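Local atomic coordinates of enoyl-acyl carrier protein reductase (Uncultured bacterium, PDB entry 6KIA), a protein that probably reduces the double bond of enoyl-acyl carrier protein in fatty acid synthesis, using bound NADH, and is linked to triclosan resistance. Residues A[149-159]-A[226-237]. Numbering follows the deposited sequence.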
ATOM      1  N   ILE A 149       1.510  11.116  24.812  1.00 23.38           N
ATOM      2  CA  ILE A 149       1.634  12.308  23.986  1.00 23.37           C
ATOM      3  C   ILE A 149       1.300  13.548  24.834  1.00 29.62           C
ATOM      4  O   ILE A 149       0.144  13.770  25.200  1.00 26.71           O
ATOM      5  CB  ILE A 149       0.725  12.235  22.730  1.00 27.11           C
ATOM      6  CG1 ILE A 149       0.900  10.888  22.012  1.00 27.11           C
ATOM      7  CG2 ILE A 149       1.003  13.399  21.774  1.00 23.22           C
ATOM      8  CD1 ILE A 149      -0.038  10.716  20.845  1.00 27.60           C
ATOM      9  N   PRO A 150       2.321  14.354  25.176  1.00 23.43           N
ATOM     10  CA  PRO A 150       2.026  15.460  26.106  1.00 21.73           C
ATOM     11  C   PRO A 150       1.240  16.583  25.434  1.00 25.79           C
ATOM     12  O   PRO A 150       1.259  16.703  24.196  1.00 20.72           O
ATOM     13  CB  PRO A 150       3.418  15.943  26.539  1.00 23.40           C
ATOM     14  CG  PRO A 150       4.351  15.525  25.395  1.00 25.95           C
ATOM     15  CD  PRO A 150       3.750  14.278  24.799  1.00 23.57           C
ATOM     16  N   ASP A 151       0.539  17.388  26.243  1.00 23.66           N
ATOM     17  CA  ASP A 151      -0.033  18.628  25.751  1.00 21.32           C
ATOM     18  C   ASP A 151       1.032  19.414  25.013  1.00 25.69           C
ATOM     19  O   ASP A 151       2.171  19.535  25.489  1.00 28.14           O
ATOM     20  CB  ASP A 151      -0.567  19.520  26.893  1.00 21.15           C
ATOM     21  CG  ASP A 151      -1.764  18.932  27.602  1.00 26.52           C
ATOM     22  OD1 ASP A 151      -2.342  17.966  27.087  1.00 25.46           O
ATOM     23  OD2 ASP A 151      -2.152  19.463  28.681  1.00 30.71           O
ATOM     24  N   GLY A 152       0.653  20.008  23.895  1.00 23.82           N
ATOM     25  CA  GLY A 152       1.585  20.839  23.159  1.00 22.04           C
ATOM     26  C   GLY A 152       2.308  20.081  22.057  1.00 25.39           C
ATOM     27  O   GLY A 152       2.926  20.691  21.199  1.00 24.22           O
ATOM     28  N   ALA A 153       2.263  18.761  22.094  1.00 21.07           N
ATOM     29  CA  ALA A 153       2.946  17.991  21.047  1.00 22.47           C
ATOM     30  C   ALA A 153       2.192  17.970  19.726  1.00 24.26           C
ATOM     31  O   ALA A 153       0.974  18.183  19.659  1.00 21.77           O
ATOM     32  CB  ALA A 153       3.196  16.604  21.514  1.00 24.62           C
ATOM     33  N   ASN A 154       2.957  17.723  18.668  1.00 18.07           N
ATOM     34  CA  ASN A 154       2.395  17.382  17.364  1.00 18.05           C
ATOM     35  C   ASN A 154       2.316  15.881  17.269  1.00 18.53           C
ATOM     36  O   ASN A 154       3.164  15.190  17.819  1.00 22.68           O
ATOM     37  CB  ASN A 154       3.258  17.947  16.235  1.00 20.81           C
ATOM     38  CG  ASN A 154       3.342  19.464  16.258  1.00 23.13           C
ATOM     39  OD1 ASN A 154       2.408  20.136  16.675  1.00 27.61           O
ATOM     40  ND2 ASN A 154       4.465  20.005  15.781  1.00 22.75           N
ATOM     41  N   ALA A 155       1.284  15.368  16.601  1.00 20.55           N
ATOM     42  CA  ALA A 155       1.147  13.942  16.409  1.00 19.00           C
ATOM     43  C   ALA A 155       0.925  13.634  14.909  1.00 17.74           C
ATOM     44  O   ALA A 155       0.160  14.309  14.207  1.00 22.99           O
ATOM     45  CB  ALA A 155       0.002  13.378  17.258  1.00 22.74           C
ATOM     46  N   PHE A 156       1.583  12.576  14.465  1.00 19.90           N
ATOM     47  CA  PHE A 156       1.573  12.121  13.076  1.00 17.47           C
ATOM     48  C   PHE A 156       1.144  10.660  13.110  1.00 17.60           C
ATOM     49  O   PHE A 156       1.901   9.784  13.547  1.00 18.66           O
ATOM     50  CB  PHE A 156       2.997  12.294  12.489  1.00 17.40           C
ATOM     51  CG  PHE A 156       3.118  12.104  10.989  1.00 21.26           C
ATOM     52  CD1 PHE A 156       4.044  12.856  10.272  1.00 18.44           C
ATOM     53  CD2 PHE A 156       2.254  11.282  10.285  1.00 23.19           C
ATOM     54  CE1 PHE A 156       4.174  12.706   8.871  1.00 17.84           C
ATOM     55  CE2 PHE A 156       2.379  11.132   8.893  1.00 20.53           C
ATOM     56  CZ  PHE A 156       3.324  11.858   8.208  1.00 19.54           C
ATOM     57  N   PHE A 157      -0.088  10.395  12.670  1.00 17.68           N
ATOM     58  CA  PHE A 157      -0.610   9.033  12.630  1.00 19.55           C
ATOM     59  C   PHE A 157      -0.473   8.523  11.206  1.00 20.56           C
ATOM     60  O   PHE A 157      -1.109   9.068  10.309  1.00 19.28           O
ATOM     61  CB  PHE A 157      -2.090   8.974  13.064  1.00 19.31           C
ATOM     62  CG  PHE A 157      -2.331   9.325  14.506  1.00 18.21           C
ATOM     63  CD1 PHE A 157      -2.301   8.346  15.494  1.00 20.65           C
ATOM     64  CD2 PHE A 157      -2.620  10.620  14.856  1.00 22.73           C
ATOM     65  CE1 PHE A 157      -2.554   8.660  16.823  1.00 23.56           C
ATOM     66  CE2 PHE A 157      -2.883  10.954  16.172  1.00 19.20           C
ATOM     67  CZ  PHE A 157      -2.830   9.969  17.173  1.00 20.92           C
ATOM     68  N   ALA A 158       0.371   7.510  10.985  1.00 17.58           N
ATOM     69  CA  ALA A 158       0.610   7.008   9.627  1.00 17.70           C
ATOM     70  C   ALA A 158      -0.055   5.631   9.411  1.00 21.70           C
ATOM     71  O   ALA A 158       0.401   4.598   9.915  1.00 18.58           O
ATOM     72  CB  ALA A 158       2.117   6.933   9.354  1.00 17.27           C
ATOM     73  N   HIS A 159      -1.153   5.633   8.667  1.00 17.57           N
ATOM     74  CA  HIS A 159      -1.907   4.408   8.366  1.00 17.99           C
ATOM     75  C   HIS A 159      -1.246   3.674   7.221  1.00 17.75           C
ATOM     76  O   HIS A 159      -0.858   4.302   6.248  1.00 18.09           O
ATOM     77  CB  HIS A 159      -3.344   4.799   8.028  1.00 17.88           C
ATOM     78  CG  HIS A 159      -4.225   3.675   7.588  1.00 17.92           C
ATOM     79  ND1 HIS A 159      -4.239   3.210   6.289  1.00 23.17           N
ATOM     80  CD2 HIS A 159      -5.202   2.996   8.240  1.00 18.17           C
ATOM     81  CE1 HIS A 159      -5.140   2.252   6.177  1.00 21.66           C
ATOM     82  NE2 HIS A 159      -5.742   2.106   7.345  1.00 19.81           N
ATOM     83  N   ARG A 226      -7.445  17.261  22.314  1.00 25.51           N
ATOM     84  CA  ARG A 226      -6.641  17.775  23.415  1.00 26.00           C
ATOM     85  C   ARG A 226      -5.370  18.450  22.876  1.00 25.79           C
ATOM     86  O   ARG A 226      -4.958  19.521  23.362  1.00 27.93           O
ATOM     87  CB  ARG A 226      -6.309  16.656  24.420  1.00 28.70           C
ATOM     88  CG  ARG A 226      -5.170  16.984  25.398  1.00 24.68           C
ATOM     89  CD  ARG A 226      -4.897  15.857  26.386  1.00 20.49           C
ATOM     90  NE  ARG A 226      -4.365  14.646  25.759  1.00 29.82           N
ATOM     91  CZ  ARG A 226      -3.080  14.475  25.474  1.00 26.96           C
ATOM     92  NH1 ARG A 226      -2.212  15.448  25.742  1.00 28.19           N
ATOM     93  NH2 ARG A 226      -2.663  13.346  24.906  1.00 35.08           N
ATOM     94  N   LEU A 227      -4.778  17.855  21.841  1.00 22.61           N
ATOM     95  CA  LEU A 227      -3.583  18.438  21.246  1.00 20.63           C
ATOM     96  C   LEU A 227      -3.871  19.739  20.503  1.00 22.46           C
ATOM     97  O   LEU A 227      -3.107  20.694  20.570  1.00 29.56           O
ATOM     98  CB  LEU A 227      -2.921  17.433  20.276  1.00 21.71           C
ATOM     99  CG  LEU A 227      -2.372  16.143  20.906  1.00 26.52           C
ATOM    100  CD1 LEU A 227      -1.693  15.293  19.828  1.00 21.97           C
ATOM    101  CD2 LEU A 227      -1.413  16.412  22.060  1.00 29.17           C
ATOM    102  N   GLU A 228      -4.968  19.758  19.764  1.00 26.12           N
ATOM    103  CA  GLU A 228      -5.338  20.911  18.981  1.00 27.63           C
ATOM    104  C   GLU A 228      -5.657  22.080  19.914  1.00 34.67           C
ATOM    105  O   GLU A 228      -5.326  23.224  19.616  1.00 35.40           O
ATOM    106  CB  GLU A 228      -6.501  20.548  18.057  1.00 34.79           C
ATOM    107  CG  GLU A 228      -5.976  19.935  16.758  1.00 41.03           C
ATOM    108  CD  GLU A 228      -7.051  19.530  15.776  1.00 46.39           C
ATOM    109  OE1 GLU A 228      -8.247  19.731  16.076  1.00 51.57           O
ATOM    110  OE2 GLU A 228      -6.683  19.004  14.699  1.00 46.68           O
ATOM    111  N   LYS A 229      -6.256  21.769  21.058  1.00 32.81           N
ATOM    112  CA  LYS A 229      -6.565  22.789  22.054  1.00 34.01           C
ATOM    113  C   LYS A 229      -5.336  23.226  22.862  1.00 38.51           C
ATOM    114  O   LYS A 229      -5.372  24.271  23.515  1.00 45.09           O
ATOM    115  CB  LYS A 229      -7.670  22.286  22.985  1.00 32.52           C
ATOM    116  CG  LYS A 229      -9.067  22.498  22.406  1.00 38.92           C
ATOM    117  CD  LYS A 229     -10.136  21.734  23.168  1.00 43.03           C
ATOM    118  CE  LYS A 229     -11.520  22.011  22.590  1.00 50.21           C
ATOM    119  NZ  LYS A 229     -11.870  23.464  22.628  1.00 55.39           N
ATOM    120  N   SER A 230      -4.255  22.444  22.843  1.00 27.72           N
ATOM    121  CA  SER A 230      -3.071  22.850  23.606  1.00 23.32           C
ATOM    122  C   SER A 230      -1.892  23.306  22.739  1.00 23.94           C
ATOM    123  O   SER A 230      -0.738  23.179  23.143  1.00 30.40           O
ATOM    124  CB  SER A 230      -2.615  21.725  24.539  1.00 30.81           C
ATOM    125  OG  SER A 230      -2.369  20.516  23.842  1.00 30.49           O
ATOM    126  N   GLY A 231      -2.182  23.813  21.546  1.00 27.75           N
ATOM    127  CA  GLY A 231      -1.159  24.355  20.670  1.00 29.00           C
ATOM    128  C   GLY A 231      -0.443  23.319  19.816  1.00 34.39           C
ATOM    129  O   GLY A 231       0.628  23.587  19.262  1.00 36.41           O
ATOM    130  N   GLY A 232      -1.014  22.124  19.723  1.00 30.64           N
ATOM    131  CA  GLY A 232      -0.412  21.088  18.889  1.00 31.60           C
ATOM    132  C   GLY A 232      -1.034  20.997  17.515  1.00 31.14           C
ATOM    133  O   GLY A 232      -2.069  21.606  17.254  1.00 30.18           O
ATOM    134  N   GLN A 233      -0.371  20.242  16.630  1.00 24.70           N
ATOM    135  CA  GLN A 233      -0.884  19.900  15.291  1.00 20.59           C
ATOM    136  C   GLN A 233      -1.035  18.395  15.162  1.00 22.64           C
ATOM    137  O   GLN A 233      -0.211  17.634  15.668  1.00 25.70           O
ATOM    138  CB  GLN A 233       0.058  20.408  14.197  1.00 23.84           C
ATOM    139  CG  GLN A 233       0.209  21.921  14.160  1.00 23.84           C
ATOM    140  CD  GLN A 233      -1.010  22.609  13.593  1.00 32.49           C
ATOM    141  OE1 GLN A 233      -1.608  22.139  12.622  1.00 31.03           O
ATOM    142  NE2 GLN A 233      -1.371  23.751  14.173  1.00 32.31           N
ATOM    143  N   VAL A 234      -2.090  17.962  14.486  1.00 20.31           N
ATOM    144  CA  VAL A 234      -2.307  16.537  14.252  1.00 19.88           C
ATOM    145  C   VAL A 234      -2.476  16.256  12.765  1.00 21.74           C
ATOM    146  O   VAL A 234      -3.200  16.970  12.058  1.00 21.73           O
ATOM    147  CB  VAL A 234      -3.541  16.033  15.024  1.00 24.23           C
ATOM    148  CG1 VAL A 234      -3.843  14.553  14.697  1.00 22.83           C
ATOM    149  CG2 VAL A 234      -3.328  16.227  16.509  1.00 21.10           C
ATOM    150  N   ARG A 235      -1.802  15.208  12.296  1.00 19.64           N
ATOM    151  CA  ARG A 235      -1.857  14.808  10.903  1.00 18.74           C
ATOM    152  C   ARG A 235      -2.140  13.303  10.792  1.00 18.30           C
ATOM    153  O   ARG A 235      -1.702  12.508  11.634  1.00 17.54           O
ATOM    154  CB  ARG A 235      -0.534  15.128  10.215  1.00 18.98           C
ATOM    155  CG  ARG A 235      -0.109  16.582  10.269  1.00 18.81           C
ATOM    156  CD  ARG A 235      -1.065  17.473   9.499  1.00 20.37           C
ATOM    157  NE  ARG A 235      -0.565  18.845   9.454  1.00 25.68           N
ATOM    158  CZ  ARG A 235      -0.949  19.796  10.297  1.00 22.02           C
ATOM    159  NH1 ARG A 235      -1.854  19.523  11.217  1.00 23.18           N
ATOM    160  NH2 ARG A 235      -0.439  21.017  10.205  1.00 25.14           N
ATOM    161  N   TYR A 236      -2.874  12.929   9.749  1.00 18.02           N
ATOM    162  CA  TYR A 236      -3.083  11.519   9.382  1.00 17.43           C
ATOM    163  C   TYR A 236      -2.612  11.323   7.956  1.00 20.11           C
ATOM    164  O   TYR A 236      -2.889  12.166   7.103  1.00 20.68           O
ATOM    165  CB  TYR A 236      -4.551  11.112   9.481  1.00 17.63           C
ATOM    166  CG  TYR A 236      -5.122  11.329  10.861  1.00 17.86           C
ATOM    167  CD1 TYR A 236      -5.593  12.583  11.236  1.00 22.52           C
ATOM    168  CD2 TYR A 236      -5.156  10.301  11.798  1.00 18.06           C
ATOM    169  CE1 TYR A 236      -6.094  12.803  12.508  1.00 23.36           C
ATOM    170  CE2 TYR A 236      -5.667  10.522  13.072  1.00 19.37           C
ATOM    171  CZ  TYR A 236      -6.124  11.770  13.409  1.00 20.22           C
ATOM    172  OH  TYR A 236      -6.638  11.995  14.667  1.00 23.77           O
ATOM    173  N   SER A 237      -1.874  10.247   7.708  1.00 18.46           N
ATOM    174  CA  SER A 237      -1.489   9.918   6.335  1.00 17.00           C
ATOM    175  C   SER A 237      -1.921   8.483   6.070  1.00 17.85           C
ATOM    176  O   SER A 237      -2.072   7.690   7.011  1.00 17.30           O
ATOM    177  CB  SER A 237       0.019  10.077   6.131  1.00 16.83           C
ATOM    178  OG  SER A 237       0.728   9.100   6.890  1.00 16.93           O
TER
HETATM  179  O   HOH W   1      -0.673  19.534  21.528  1.00 45.38           O
HETATM  180  O   HOH W   2       2.583  22.788  17.496  1.00 30.66           O
HETATM  181  O   HOH W   3       0.749   6.600   5.893  1.00 18.32           O
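Phe157 and Tyr236 lie side by side on neighbouring parallel strands, 155-159 and 234-237, of the Rossmann-type sheet, whose strand 155-159 runs toward the bound NADH at His159. Their rings point the same way with planes only 11° apart, but they are slid so far that overlap is slight; Phe157 CD2 meets Tyr236 CE2 at 3.5 Å. Flat aromatic side chains suit this layer, where Phe157 packs on Leu216 and Tyr236 on Phe213 and Ile217 of helix 196-219, while the phenol oxygen of Tyr236 reaches Ser220 and Arg224. Further along the same face, the small Ala155 admits Leu227, whose CD1 packs 3.6 Å from Ala155 CB and also touches Ile149 CG2, joining the end of helix 221-229 to the sheet.

Ahead of the strands, polar groups link loop 149-154 to the end of helix 221-229 and the turn after it. Arg226, bent at chi3 (67°), presents its guanidinium end-on to Ile149 O, which accepts from Arg226 NH1 and Arg226 NH2, at 2.9 Å each; NH1 also forms a salt bridge with Asp151 OD1, met on its anti side. Asp146 is a second acidic partner of NH2. Gly152 is third in the type II turn from Pro150 to Ala153, where a CB would press on the carbonyl oxygen of Asp151; its N donates to Ser230 OG. At Gly232 a CB would instead collide with Ala153 O.

On the opposite face, Ser237 OG sits at the edge of the Phe156 ring, 3.3 Å from CE2. The last rung here is His159 N to Ser237 O, while His159 NE2 bonds to Thr212. A water oxygen lies 2.8 Å from His159 O, to which it donates, and 2.7 Å from Ser237 OG.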